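Local structure of SsfX3 (Streptomyces sp. SF2575, 3SKV) at residues 257-263 with 305-311; 266-271 with 314-318; 32-36 with 175-179; 86-92 with 152-158. The protein probably transfers a salicylyl group onto an intermediate of a tetracycline biosynthetic pathway, as a GDSL/SGNH-type acyltransferase with a jelly-roll domain. The protein carries 1 engineered substitution. All blocks are in the same frame, centred on the assembly; numbering follows the deposited sequence.

Contact 1 of 4, residues 257-263 with 305-311; sequences FMDGDGF and KPTVADY
Phe257 and Phe263 both swing CG away from their own backbone N (chi1 165° and -170°), and this carries the two rings onto the segment 305-311. The site belongs to the GDSL/SGNH domain, where the turn after helix 254-257 meets the start of helix 308-324. The Phe257 ring is packed on both faces. On one side Val308 CG2 makes a CH-pi contact, 3.8 Å from the ring centroid of Phe257. On the other, Lys305 NZ makes a cation-pi contact over the face, 4.0 Å from the centroid of the Phe257 ring. The lysine chain, bent at chi2 and chi3, also brings Lys305 NZ 3.1 Å from Phe257 O, a hydrogen bond. That oxygen already accepts from Gly260 N across a type I turn, and the two donors reach it from opposite faces of its plane. The pair of hydrogen bonds on Phe257 O ties the turn to Lys305. Phe263 packs differently. Pro306 CB lies over one face of its ring. The CD1 edge of Phe263 points at the centre of the Tyr311 face in a T-shaped pair, with planes at 74° and centroids 5.0 Å apart. Tyr311 also meets Phe266, again edge to face, so the aromatic cluster continues into the next helix. The CE1 atom of Tyr311 packs on Phe257 CB. Thr307 is the N-cap of helix 308-324 and forms a capping box with Asp310. Thr307 N donates to Asp310 OD2 at 3.1 Å, coming from above the carboxylate plane; in return Asp310 N makes a weak bond to Thr307 OG1, at 3.3 Å.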
loop_
_atom_site.group_PDB
_atom_site.type_symbol
_atom_site.label_atom_id
_atom_site.label_comp_id
_atom_site.label_asym_id
_atom_site.label_seq_id
_atom_site.Cartn_x
_atom_site.Cartn_y
_atom_site.Cartn_z
ATOM N N PHE A 257 -0.409 -13.343 -16.164
ATOM C CA PHE A 257 -0.971 -14.672 -16.432
ATOM C C PHE A 257 -2.506 -14.586 -16.536
ATOM O O PHE A 257 -3.091 -15.220 -17.408
ATOM C CB PHE A 257 -0.530 -15.712 -15.350
ATOM C CG PHE A 257 -1.342 -16.995 -15.342
ATOM C CD1 PHE A 257 -1.091 -18.005 -16.269
ATOM C CD2 PHE A 257 -2.417 -17.154 -14.470
ATOM C CE1 PHE A 257 -1.887 -19.160 -16.309
ATOM C CE2 PHE A 257 -3.206 -18.314 -14.506
ATOM C CZ PHE A 257 -2.934 -19.309 -15.420
ATOM N N MET A 258 -3.143 -13.813 -15.628
ATOM C CA MET A 258 -4.589 -13.593 -15.545
ATOM C C MET A 258 -5.206 -13.069 -16.854
ATOM O O MET A 258 -6.409 -13.254 -17.069
ATOM C CB MET A 258 -4.908 -12.636 -14.395
ATOM C CG MET A 258 -4.717 -13.246 -13.019
ATOM S SD MET A 258 -4.840 -12.027 -11.685
ATOM C CE MET A 258 -6.551 -11.476 -11.890
ATOM N N ASP A 259 -4.383 -12.425 -17.721
ATOM C CA ASP A 259 -4.799 -11.875 -19.015
ATOM C C ASP A 259 -4.398 -12.780 -20.156
ATOM O O ASP A 259 -4.757 -12.510 -21.298
ATOM C CB ASP A 259 -4.222 -10.459 -19.233
ATOM C CG ASP A 259 -4.964 -9.363 -18.495
ATOM O OD1 ASP A 259 -6.220 -9.347 -18.553
ATOM O OD2 ASP A 259 -4.299 -8.511 -17.881
ATOM N N GLY A 260 -3.639 -13.830 -19.833
ATOM C CA GLY A 260 -3.134 -14.848 -20.757
ATOM C C GLY A 260 -2.150 -14.323 -21.772
ATOM O O GLY A 260 -1.754 -15.030 -22.696
ATOM N N ASP A 261 -1.721 -13.096 -21.564
ATOM C CA ASP A 261 -0.874 -12.315 -22.448
ATOM C C ASP A 261 0.207 -11.612 -21.630
ATOM O O ASP A 261 -0.068 -11.068 -20.539
ATOM C CB ASP A 261 -1.773 -11.266 -23.126
ATOM C CG ASP A 261 -1.165 -10.562 -24.297
ATOM O OD1 ASP A 261 -1.254 -11.105 -25.418
ATOM O OD2 ASP A 261 -0.670 -9.430 -24.112
ATOM N N GLY A 262 1.420 -11.626 -22.171
ATOM C CA GLY A 262 2.553 -10.969 -21.541
ATOM C C GLY A 262 3.764 -11.827 -21.256
ATOM O O GLY A 262 4.774 -11.283 -20.819
ATOM N N PHE A 263 3.699 -13.152 -21.494
ATOM C CA PHE A 263 4.820 -14.060 -21.187
ATOM C C PHE A 263 6.128 -13.842 -21.959
ATOM O O PHE A 263 7.205 -13.879 -21.360
ATOM C CB PHE A 263 4.405 -15.539 -21.235
ATOM C CG PHE A 263 5.475 -16.466 -20.698
ATOM C CD1 PHE A 263 5.791 -16.483 -19.338
ATOM C CD2 PHE A 263 6.184 -17.311 -21.550
ATOM C CE1 PHE A 263 6.775 -17.341 -18.834
ATOM C CE2 PHE A 263 7.159 -18.185 -21.036
ATOM C CZ PHE A 263 7.439 -18.200 -19.676
ATOM N N LYS A 305 -0.439 -23.204 -22.722
ATOM C CA LYS A 305 -0.379 -21.769 -22.503
ATOM C C LYS A 305 0.497 -21.613 -21.253
ATOM O O LYS A 305 0.389 -22.461 -20.350
ATOM C CB LYS A 305 -1.815 -21.240 -22.250
ATOM C CG LYS A 305 -1.959 -19.742 -22.032
ATOM C CD LYS A 305 -2.991 -19.411 -20.945
ATOM C CE LYS A 305 -2.486 -18.367 -19.954
ATOM N NZ LYS A 305 -3.573 -17.854 -19.060
ATOM N N PRO A 306 1.367 -20.564 -21.168
ATOM C CA PRO A 306 2.190 -20.402 -19.948
ATOM C C PRO A 306 1.403 -20.429 -18.642
ATOM O O PRO A 306 0.268 -19.950 -18.582
ATOM C CB PRO A 306 2.872 -19.043 -20.141
ATOM C CG PRO A 306 2.842 -18.799 -21.598
ATOM C CD PRO A 306 1.641 -19.489 -22.152
ATOM N N THR A 307 2.017 -21.007 -17.607
ATOM C CA THR A 307 1.431 -21.169 -16.276
ATOM C C THR A 307 2.040 -20.151 -15.303
ATOM O O THR A 307 3.015 -19.473 -15.633
ATOM C CB THR A 307 1.670 -22.620 -15.779
ATOM O OG1 THR A 307 3.063 -22.828 -15.533
ATOM C CG2 THR A 307 1.169 -23.677 -16.751
ATOM N N VAL A 308 1.472 -20.079 -14.092
ATOM C CA VAL A 308 1.956 -19.243 -12.993
ATOM C C VAL A 308 3.409 -19.666 -12.657
ATOM O O VAL A 308 4.276 -18.798 -12.492
ATOM C CB VAL A 308 1.032 -19.310 -11.759
ATOM C CG1 VAL A 308 1.631 -18.535 -10.582
ATOM C CG2 VAL A 308 -0.366 -18.782 -12.085
ATOM N N ALA A 309 3.672 -20.986 -12.632
ATOM C CA ALA A 309 5.002 -21.553 -12.387
ATOM C C ALA A 309 6.039 -21.023 -13.385
ATOM O O ALA A 309 7.141 -20.650 -12.977
ATOM C CB ALA A 309 4.938 -23.065 -12.453
ATOM N N ASP A 310 5.649 -20.922 -14.683
ATOM C CA ASP A 310 6.465 -20.387 -15.790
ATOM C C ASP A 310 6.877 -18.945 -15.551
ATOM O O ASP A 310 8.026 -18.589 -15.838
ATOM C CB ASP A 310 5.754 -20.534 -17.152
ATOM C CG ASP A 310 5.630 -21.979 -17.625
ATOM O OD1 ASP A 310 6.476 -22.810 -17.238
ATOM O OD2 ASP A 310 4.685 -22.280 -18.377
ATOM N N TYR A 311 5.951 -18.124 -15.015
ATOM C CA TYR A 311 6.228 -16.721 -14.685
ATOM C C TYR A 311 7.205 -16.622 -13.539
ATOM O O TYR A 311 8.165 -15.855 -13.637
ATOM C CB TYR A 311 4.956 -15.933 -14.385
ATOM C CG TYR A 311 4.217 -15.499 -15.630
ATOM C CD1 TYR A 311 3.249 -16.317 -16.203
ATOM C CD2 TYR A 311 4.476 -14.264 -16.228
ATOM C CE1 TYR A 311 2.559 -15.934 -17.346
ATOM C CE2 TYR A 311 3.777 -13.859 -17.369
ATOM C CZ TYR A 311 2.811 -14.700 -17.913
ATOM O OH TYR A 311 2.103 -14.344 -19.035
#

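Contact 2 of 4, residues 266-271 with 314-318; sequences FPANLV and QVVKV
Val318 has the largest share of the contact between these helices. Its two methyls divide the work. Val318 CG1 meets Val271 CG2 at 3.7 Å and also packs on Leu270 CG, at 3.9 Å. Val318 CG2 turns instead to Pro267, lying against its carbonyl oxygen and 4.0 Å from Pro267 CB. One turn earlier, Val315 CG2 approaches the Phe266 ring at its edge, in the ring plane, 3.8 Å from Phe266 CE2. Gln314 CB touches the same ring at CD2. The glutamine chain bends at chi2 (-74°), which lays the amide beside Pro267, with Gln314 NE2 3.3 Å from Pro267 CG. This is van der Waals contact, and no hydrogen bond joins the two segments. Leu270 CD2 touches Val318 CB and lies 4.0 Å from Val315 CA. The short segments cross at -48°, with their axes 9.7 Å apart at closest approach. Helices 266-278 and 308-324 flank the parallel sheet of the GDSL/SGNH domain, an alpha/beta fold. A second layer surrounds the contact. Leu232 touches both Phe266 and Leu270, while Tyr332 of strand 330-333 packs against Val315 from the sheet. Further along helix 308-324, Leu321 and Leu322 touch Val271. Phe263, just ahead of helix 266-278, touches Gln314.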
loop_
_atom_site.group_PDB
_atom_site.type_symbol
_atom_site.label_atom_id
_atom_site.label_comp_id
_atom_site.label_asym_id
_atom_site.label_seq_id
_atom_site.Cartn_x
_atom_site.Cartn_y
_atom_site.Cartn_z
ATOM N N PHE A 266 7.761 -10.592 -20.877
ATOM C CA PHE A 266 7.967 -10.580 -19.435
ATOM C C PHE A 266 9.437 -10.388 -18.965
ATOM O O PHE A 266 9.690 -9.418 -18.228
ATOM C CB PHE A 266 7.276 -11.790 -18.769
ATOM C CG PHE A 266 7.211 -11.666 -17.274
ATOM C CD1 PHE A 266 6.247 -10.860 -16.665
ATOM C CD2 PHE A 266 8.120 -12.340 -16.468
ATOM C CE1 PHE A 266 6.203 -10.731 -15.272
ATOM C CE2 PHE A 266 8.055 -12.240 -15.081
ATOM C CZ PHE A 266 7.100 -11.440 -14.491
ATOM N N PRO A 267 10.410 -11.252 -19.369
ATOM C CA PRO A 267 11.789 -11.032 -18.919
ATOM C C PRO A 267 12.356 -9.675 -19.329
ATOM O O PRO A 267 12.979 -9.025 -18.503
ATOM C CB PRO A 267 12.572 -12.203 -19.531
ATOM C CG PRO A 267 11.567 -13.183 -19.942
ATOM C CD PRO A 267 10.332 -12.431 -20.258
ATOM N N ALA A 268 12.106 -9.232 -20.576
ATOM C CA ALA A 268 12.573 -7.927 -21.072
ATOM C C ALA A 268 11.929 -6.776 -20.293
ATOM O O ALA A 268 12.625 -5.822 -19.930
ATOM C CB ALA A 268 12.266 -7.778 -22.545
ATOM N N ASN A 269 10.613 -6.892 -19.996
ATOM C CA ASN A 269 9.900 -5.866 -19.242
ATOM C C ASN A 269 10.400 -5.753 -17.820
ATOM O O ASN A 269 10.490 -4.636 -17.309
ATOM C CB ASN A 269 8.383 -6.085 -19.290
ATOM C CG ASN A 269 7.733 -5.915 -20.657
ATOM O OD1 ASN A 269 6.654 -6.453 -20.915
ATOM N ND2 ASN A 269 8.338 -5.159 -21.561
ATOM N N LEU A 270 10.763 -6.893 -17.195
ATOM C CA LEU A 270 11.278 -6.942 -15.824
ATOM C C LEU A 270 12.706 -6.377 -15.742
ATOM O O LEU A 270 13.000 -5.542 -14.868
ATOM C CB LEU A 270 11.184 -8.375 -15.275
ATOM C CG LEU A 270 11.547 -8.604 -13.801
ATOM C CD1 LEU A 270 10.930 -7.526 -12.856
ATOM C CD2 LEU A 270 11.198 -10.022 -13.367
ATOM N N VAL A 271 13.574 -6.788 -16.681
ATOM C CA VAL A 271 14.946 -6.269 -16.792
ATOM C C VAL A 271 14.862 -4.730 -16.967
ATOM O O VAL A 271 15.443 -3.987 -16.166
ATOM C CB VAL A 271 15.733 -6.959 -17.929
ATOM C CG1 VAL A 271 16.930 -6.124 -18.363
ATOM C CG2 VAL A 271 16.157 -8.367 -17.526
ATOM N N GLN A 314 10.809 -17.111 -14.555
ATOM C CA GLN A 314 11.373 -15.921 -15.236
ATOM C C GLN A 314 11.868 -14.895 -14.229
ATOM O O GLN A 314 12.933 -14.313 -14.453
ATOM C CB GLN A 314 10.366 -15.262 -16.215
ATOM C CG GLN A 314 9.847 -16.195 -17.311
ATOM C CD GLN A 314 10.849 -16.479 -18.398
ATOM O OE1 GLN A 314 11.957 -16.967 -18.163
ATOM N NE2 GLN A 314 10.447 -16.261 -19.636
ATOM N N VAL A 315 11.117 -14.702 -13.096
ATOM C CA VAL A 315 11.506 -13.778 -12.033
ATOM C C VAL A 315 12.872 -14.240 -11.524
ATOM O O VAL A 315 13.811 -13.429 -11.476
ATOM C CB VAL A 315 10.431 -13.564 -10.911
ATOM C CG1 VAL A 315 10.934 -12.600 -9.853
ATOM C CG2 VAL A 315 9.104 -13.055 -11.478
ATOM N N VAL A 316 13.014 -15.565 -11.304
ATOM C CA VAL A 316 14.252 -16.204 -10.865
ATOM C C VAL A 316 15.377 -15.936 -11.873
ATOM O O VAL A 316 16.472 -15.559 -11.466
ATOM C CB VAL A 316 14.110 -17.747 -10.643
ATOM C CG1 VAL A 316 15.405 -18.331 -10.099
ATOM C CG2 VAL A 316 12.940 -18.111 -9.732
ATOM N N LYS A 317 15.130 -16.199 -13.173
ATOM C CA LYS A 317 16.134 -16.047 -14.222
ATOM C C LYS A 317 16.666 -14.634 -14.351
ATOM O O LYS A 317 17.884 -14.475 -14.487
ATOM C CB LYS A 317 15.655 -16.603 -15.577
ATOM C CG LYS A 317 15.700 -18.137 -15.645
ATOM C CD LYS A 317 15.357 -18.667 -17.040
ATOM C CE LYS A 317 15.229 -20.179 -17.069
ATOM N NZ LYS A 317 16.549 -20.873 -17.065
ATOM N N VAL A 318 15.773 -13.617 -14.281
ATOM C CA VAL A 318 16.135 -12.196 -14.383
ATOM C C VAL A 318 17.001 -11.774 -13.183
ATOM O O VAL A 318 18.018 -11.092 -13.359
ATOM C CB VAL A 318 14.876 -11.302 -14.558
ATOM C CG1 VAL A 318 15.178 -9.816 -14.312
ATOM C CG2 VAL A 318 14.252 -11.515 -15.925
#

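Contact 3 of 4, residues 32-36 with 175-179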
loop_
_atom_site.group_PDB
_atom_site.type_symbol
_atom_site.label_atom_id
_atom_site.label_comp_id
_atom_site.label_asym_id
_atom_site.label_seq_id
_atom_site.Cartn_x
_atom_site.Cartn_y
_atom_site.Cartn_z
ATOM N N ASP A 32 -11.771 26.447 19.534
ATOM C CA ASP A 32 -11.106 25.319 18.884
ATOM C C ASP A 32 -10.066 25.732 17.861
ATOM O O ASP A 32 -10.246 26.726 17.148
ATOM C CB ASP A 32 -12.127 24.370 18.235
ATOM C CG ASP A 32 -13.008 23.607 19.209
ATOM O OD1 ASP A 32 -12.731 23.658 20.448
ATOM O OD2 ASP A 32 -13.965 22.939 18.742
ATOM N N ARG A 33 -8.965 24.987 17.799
ATOM C CA ARG A 33 -7.908 25.295 16.843
ATOM C C ARG A 33 -8.248 24.646 15.480
ATOM O O ARG A 33 -8.367 23.435 15.397
ATOM C CB ARG A 33 -6.547 24.830 17.380
ATOM C CG ARG A 33 -5.394 25.399 16.583
ATOM C CD ARG A 33 -4.064 24.785 16.936
ATOM N NE ARG A 33 -3.048 25.243 15.996
ATOM C CZ ARG A 33 -1.752 25.306 16.263
ATOM N NH1 ARG A 33 -1.295 24.936 17.451
ATOM N NH2 ARG A 33 -0.900 25.747 15.345
ATOM N N SER A 34 -8.468 25.461 14.449
ATOM C CA SER A 34 -8.765 24.991 13.100
ATOM C C SER A 34 -7.460 24.866 12.326
ATOM O O SER A 34 -6.653 25.787 12.328
ATOM C CB SER A 34 -9.720 25.931 12.384
ATOM O OG SER A 34 -9.993 25.395 11.099
ATOM N N VAL A 35 -7.243 23.709 11.703
ATOM C CA VAL A 35 -6.011 23.407 10.982
ATOM C C VAL A 35 -6.295 23.066 9.527
ATOM O O VAL A 35 -7.063 22.144 9.244
ATOM C CB VAL A 35 -5.191 22.277 11.702
ATOM C CG1 VAL A 35 -3.875 21.966 10.964
ATOM C CG2 VAL A 35 -4.936 22.620 13.191
ATOM N N SER A 36 -5.648 23.784 8.601
ATOM C CA SER A 36 -5.798 23.489 7.175
ATOM C C SER A 36 -5.164 22.139 6.847
ATOM O O SER A 36 -4.112 21.832 7.404
ATOM C CB SER A 36 -5.147 24.574 6.328
ATOM O OG SER A 36 -4.999 24.130 4.987
ATOM N N GLY A 175 -5.815 26.255 22.103
ATOM C CA GLY A 175 -4.534 26.338 22.798
ATOM C C GLY A 175 -3.657 25.100 22.679
ATOM O O GLY A 175 -2.573 25.066 23.262
ATOM N N ALA A 176 -4.098 24.077 21.914
ATOM C CA ALA A 176 -3.291 22.875 21.718
ATOM C C ALA A 176 -2.093 23.183 20.797
ATOM O O ALA A 176 -2.215 23.998 19.863
ATOM C CB ALA A 176 -4.133 21.757 21.105
ATOM N N THR A 177 -0.953 22.518 21.075
ATOM C CA THR A 177 0.277 22.612 20.299
ATOM C C THR A 177 0.119 21.820 18.986
ATOM O O THR A 177 -0.634 20.840 18.916
ATOM C CB THR A 177 1.446 21.996 21.089
ATOM O OG1 THR A 177 1.179 20.607 21.288
ATOM C CG2 THR A 177 1.688 22.682 22.435
ATOM N N LEU A 178 0.852 22.229 17.960
ATOM C CA LEU A 178 0.835 21.541 16.679
ATOM C C LEU A 178 2.249 21.567 16.166
ATOM O O LEU A 178 2.815 22.642 15.962
ATOM C CB LEU A 178 -0.155 22.210 15.704
ATOM C CG LEU A 178 -0.221 21.647 14.271
ATOM C CD1 LEU A 178 -0.673 20.152 14.233
ATOM C CD2 LEU A 178 -1.090 22.506 13.410
ATOM N N GLU A 179 2.851 20.386 16.023
ATOM C CA GLU A 179 4.238 20.273 15.562
ATOM C C GLU A 179 4.369 19.259 14.461
ATOM O O GLU A 179 3.585 18.314 14.405
ATOM C CB GLU A 179 5.179 19.882 16.719
ATOM C CG GLU A 179 5.257 20.862 17.878
ATOM C CD GLU A 179 6.260 20.467 18.954
ATOM O OE1 GLU A 179 6.111 19.368 19.543
ATOM O OE2 GLU A 179 7.220 21.240 19.178
#
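One hydrogen bond joins Arg33 to the backbone of Ala176. It spans two strand-bearing parts of the N-terminal jelly-roll region. Strand 33-35 is the outer strand of an antiparallel sheet, beside strand 164-172. Segment 175-179 leads into the short, weakly bonded strand at about 178-179, which pairs with strand 86-91 in the other antiparallel sheet. For the polar part, Arg33 NH1 donates to Ala176 O at 2.7 Å, with an N-H...O angle of 149°. The acceptor sits in the guanidinium plane, and the donor lies in the carbonyl plane. An extended chain from CG to NE, with CG anti to N (chi1 -167°), lets the arginine span the distance. Next in the segment, Thr177 O accepts from Thr91 OG1, and Thr177 N donates to Asp92 OD1. The van der Waals part centres on Leu178. Leu178 CB lies over one face of the Arg33 guanidinium, off centre, 3.4 Å from Arg33 NH1. Val35 and Leu178 meet tip to tip. Outside the two segments, Val35 rests on Val170 and Leu172 of its own sheet, whereas Leu178 rests on Leu89 of the other. The methyl pair that closes the contact is Val35 CG1 with Leu178 CD2, 3.7 Å apart.

Contact 4 of 4, residues 86-92 with 152-158; sequences RLHLRTD and DKLVELW. Engineered in segment 86-92: His88 (natural residue Cys).
Arg90 and Asp152 form a salt bridge near one end of this strand pair. NH2 of Arg90 lies 2.8 Å from Asp152 OD2, with the carboxylate oxygen in the guanidinium plane. The carboxylate itself is met from above its plane, and the guanidinium and carboxylate planes are 76° apart. A weak bond from Arg90 NE reaches the same oxygen. Near the other end a water is held by three side chains. It accepts from Arg86 NE at 2.8 Å, donates to Glu156 OE1 and hydrogen-bonds His88 NE2. His88 is an engineered residue, cysteine in nature; its ND1 bonds to Asp181. Glu156 OE1 also accepts from Trp158 NE1 at 3.1 Å. Arg86 forms a salt bridge with Asp219 and a hydrogen bond to Leu220 O, both on strand 219-223 of the parallel sheet; Gly84 O also accepts from it. Between these ends, Leu87 with Leu157 and Leu89 with Val155 are hydrogen-bonded pairs. Their four backbone N-H...O bonds include Val155 N to Leu89 O, at 2.8 Å. Packing follows the alternation of the strands. Arg86 CD lies over the face of the Trp158 ring, 3.5 Å from the centroid of its six-membered ring. Glu156 CG similarly covers one face of the His88 ring. The other side of the sheet is apolar here: Leu87 CD2 meets Leu157 CD2 at 4.0 Å, and Leu89 CD1 lies beside Val155 CB. This is regular antiparallel pairing, here between two strands of a sheet of the N-terminal, jelly-roll-type domain.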
loop_
_atom_site.group_PDB
_atom_site.type_symbol
_atom_site.label_atom_id
_atom_site.label_comp_id
_atom_site.label_asym_id
_atom_site.label_seq_id
_atom_site.Cartn_x
_atom_site.Cartn_y
_atom_site.Cartn_z
ATOM N N ARG A 86 -1.038 7.751 5.286
ATOM C CA ARG A 86 -1.279 8.222 6.644
ATOM C C ARG A 86 -0.984 9.678 6.864
ATOM O O ARG A 86 -0.166 10.252 6.157
ATOM C CB ARG A 86 -0.788 7.274 7.757
ATOM C CG ARG A 86 0.629 6.919 7.669
ATOM C CD ARG A 86 0.891 5.550 7.111
ATOM N NE ARG A 86 2.336 5.426 7.144
ATOM C CZ ARG A 86 3.119 5.433 6.085
ATOM N NH1 ARG A 86 2.603 5.334 4.872
ATOM N NH2 ARG A 86 4.433 5.445 6.233
ATOM N N LEU A 87 -1.752 10.308 7.747
ATOM C CA LEU A 87 -1.576 11.699 8.118
ATOM C C LEU A 87 -0.900 11.735 9.510
ATOM O O LEU A 87 -1.411 11.149 10.458
ATOM C CB LEU A 87 -2.928 12.448 8.095
ATOM C CG LEU A 87 -2.901 13.905 8.625
ATOM C CD1 LEU A 87 -2.024 14.810 7.741
ATOM C CD2 LEU A 87 -4.305 14.486 8.734
ATOM N N HIS A 88 0.277 12.370 9.602
ATOM C CA HIS A 88 1.020 12.477 10.853
ATOM C C HIS A 88 1.018 13.908 11.341
ATOM O O HIS A 88 1.137 14.851 10.549
ATOM C CB HIS A 88 2.489 12.067 10.666
ATOM C CG HIS A 88 2.744 10.606 10.470
ATOM N ND1 HIS A 88 3.928 10.047 10.866
ATOM C CD2 HIS A 88 1.997 9.659 9.858
ATOM C CE1 HIS A 88 3.864 8.766 10.524
ATOM N NE2 HIS A 88 2.726 8.489 9.900
ATOM N N LEU A 89 0.916 14.064 12.662
ATOM C CA LEU A 89 0.980 15.348 13.360
ATOM C C LEU A 89 1.319 15.101 14.811
ATOM O O LEU A 89 0.903 14.090 15.369
ATOM C CB LEU A 89 -0.309 16.218 13.237
ATOM C CG LEU A 89 -1.622 15.597 13.703
ATOM C CD1 LEU A 89 -1.956 16.047 15.085
ATOM C CD2 LEU A 89 -2.758 15.995 12.801
ATOM N N ARG A 90 2.063 16.016 15.414
ATOM C CA ARG A 90 2.347 15.947 16.834
ATOM C C ARG A 90 1.441 16.982 17.494
ATOM O O ARG A 90 1.338 18.119 17.006
ATOM C CB ARG A 90 3.822 16.218 17.137
ATOM C CG ARG A 90 4.762 15.143 16.575
ATOM C CD ARG A 90 6.154 15.267 17.201
ATOM N NE ARG A 90 6.087 15.145 18.656
ATOM C CZ ARG A 90 6.079 13.991 19.314
ATOM N NH1 ARG A 90 6.212 12.844 18.656
ATOM N NH2 ARG A 90 5.969 13.975 20.635
ATOM N N THR A 91 0.732 16.574 18.552
ATOM C CA THR A 91 -0.184 17.450 19.297
ATOM C C THR A 91 -0.360 17.017 20.742
ATOM O O THR A 91 -0.238 15.826 21.061
ATOM C CB THR A 91 -1.564 17.589 18.580
ATOM O OG1 THR A 91 -2.243 18.726 19.120
ATOM C CG2 THR A 91 -2.459 16.326 18.704
ATOM N N ASP A 92 -0.692 17.987 21.608
ATOM C CA ASP A 92 -1.005 17.679 22.987
ATOM C C ASP A 92 -2.540 17.595 23.185
ATOM O O ASP A 92 -3.007 17.318 24.281
ATOM C CB ASP A 92 -0.341 18.679 23.939
ATOM C CG ASP A 92 -0.776 20.133 23.882
ATOM O OD1 ASP A 92 -1.571 20.490 22.981
ATOM O OD2 ASP A 92 -0.249 20.939 24.683
ATOM N N ASP A 152 2.015 15.781 24.810
ATOM C CA ASP A 152 2.594 15.670 23.480
ATOM C C ASP A 152 2.695 14.210 23.042
ATOM O O ASP A 152 3.096 13.345 23.825
ATOM C CB ASP A 152 3.960 16.384 23.383
ATOM C CG ASP A 152 4.426 16.626 21.939
ATOM O OD1 ASP A 152 3.564 16.995 21.073
ATOM O OD2 ASP A 152 5.650 16.501 21.679
ATOM N N LYS A 153 2.292 13.945 21.801
ATOM C CA LYS A 153 2.267 12.602 21.230
ATOM C C LYS A 153 2.226 12.671 19.717
ATOM O O LYS A 153 1.734 13.653 19.147
ATOM C CB LYS A 153 1.024 11.824 21.750
ATOM C CG LYS A 153 -0.298 12.366 21.223
ATOM C CD LYS A 153 -1.421 12.248 22.217
ATOM C CE LYS A 153 -2.568 13.131 21.817
ATOM N NZ LYS A 153 -2.671 14.314 22.720
ATOM N N LEU A 154 2.686 11.599 19.063
ATOM C CA LEU A 154 2.579 11.504 17.617
ATOM C C LEU A 154 1.224 10.873 17.269
ATOM O O LEU A 154 0.901 9.783 17.738
ATOM C CB LEU A 154 3.757 10.710 17.024
ATOM C CG LEU A 154 3.660 10.314 15.529
ATOM C CD1 LEU A 154 3.535 11.537 14.589
ATOM C CD2 LEU A 154 4.816 9.418 15.116
ATOM N N VAL A 155 0.443 11.562 16.443
ATOM C CA VAL A 155 -0.854 11.088 15.977
ATOM C C VAL A 155 -0.754 10.649 14.518
ATOM O O VAL A 155 -0.357 11.456 13.673
ATOM C CB VAL A 155 -1.960 12.140 16.172
ATOM C CG1 VAL A 155 -3.325 11.559 15.767
ATOM C CG2 VAL A 155 -1.992 12.636 17.615
ATOM N N GLU A 156 -1.097 9.380 14.219
ATOM C CA GLU A 156 -1.088 8.885 12.835
ATOM C C GLU A 156 -2.505 8.486 12.496
ATOM O O GLU A 156 -3.118 7.671 13.200
ATOM C CB GLU A 156 -0.159 7.677 12.604
ATOM C CG GLU A 156 1.251 7.770 13.170
ATOM C CD GLU A 156 2.003 6.450 13.290
ATOM O OE1 GLU A 156 1.743 5.532 12.479
ATOM O OE2 GLU A 156 2.876 6.343 14.183
ATOM N N LEU A 157 -3.031 9.076 11.441
ATOM C CA LEU A 157 -4.360 8.768 10.912
ATOM C C LEU A 157 -4.121 7.899 9.672
ATOM O O LEU A 157 -3.597 8.403 8.670
ATOM C CB LEU A 157 -5.081 10.078 10.514
ATOM C CG LEU A 157 -6.078 10.696 11.508
ATOM C CD1 LEU A 157 -5.565 10.672 12.937
ATOM C CD2 LEU A 157 -6.392 12.098 11.121
ATOM N N TRP A 158 -4.392 6.590 9.782
ATOM C CA TRP A 158 -4.234 5.653 8.678
ATOM C C TRP A 158 -5.524 5.652 7.910
ATOM O O TRP A 158 -6.554 5.142 8.369
ATOM C CB TRP A 158 -3.924 4.259 9.191
ATOM C CG TRP A 158 -2.524 4.120 9.653
ATOM C CD1 TRP A 158 -1.971 4.642 10.786
ATOM C CD2 TRP A 158 -1.513 3.311 9.044
ATOM N NE1 TRP A 158 -0.651 4.248 10.893
ATOM C CE2 TRP A 158 -0.344 3.433 9.837
ATOM C CE3 TRP A 158 -1.463 2.540 7.872
ATOM C CZ2 TRP A 158 0.847 2.797 9.507
ATOM C CZ3 TRP A 158 -0.265 1.962 7.518
ATOM C CH2 TRP A 158 0.867 2.065 8.344
HETATM O O HOH W 1 2.870 5.684 9.845
#

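In the fold
The four contacts form two groups on opposite sides of the chain's centre. Contacts 3 and 4 belong to the N-terminal jelly-roll region; their centres are 12 Å apart. Strands 178-179 and 86-91 are neighbours in one sheet, and Thr177 of contact 3 bonds to Thr91 and Asp92 of contact 4. Along the chain, both segments of contact 4 fall between those of contact 3. Contacts 1 and 2 follow in the GDSL/SGNH domain. They share helix 308-324, alternate in sequence, and have centres 13 Å apart. Contacts 1 and 3 are 53 Å apart between centres. Contacts 1 and 2 lie within the GDSL/SGNH domain, while Arg86 of contact 4 also reaches across to strand 219-223 of its parallel sheet.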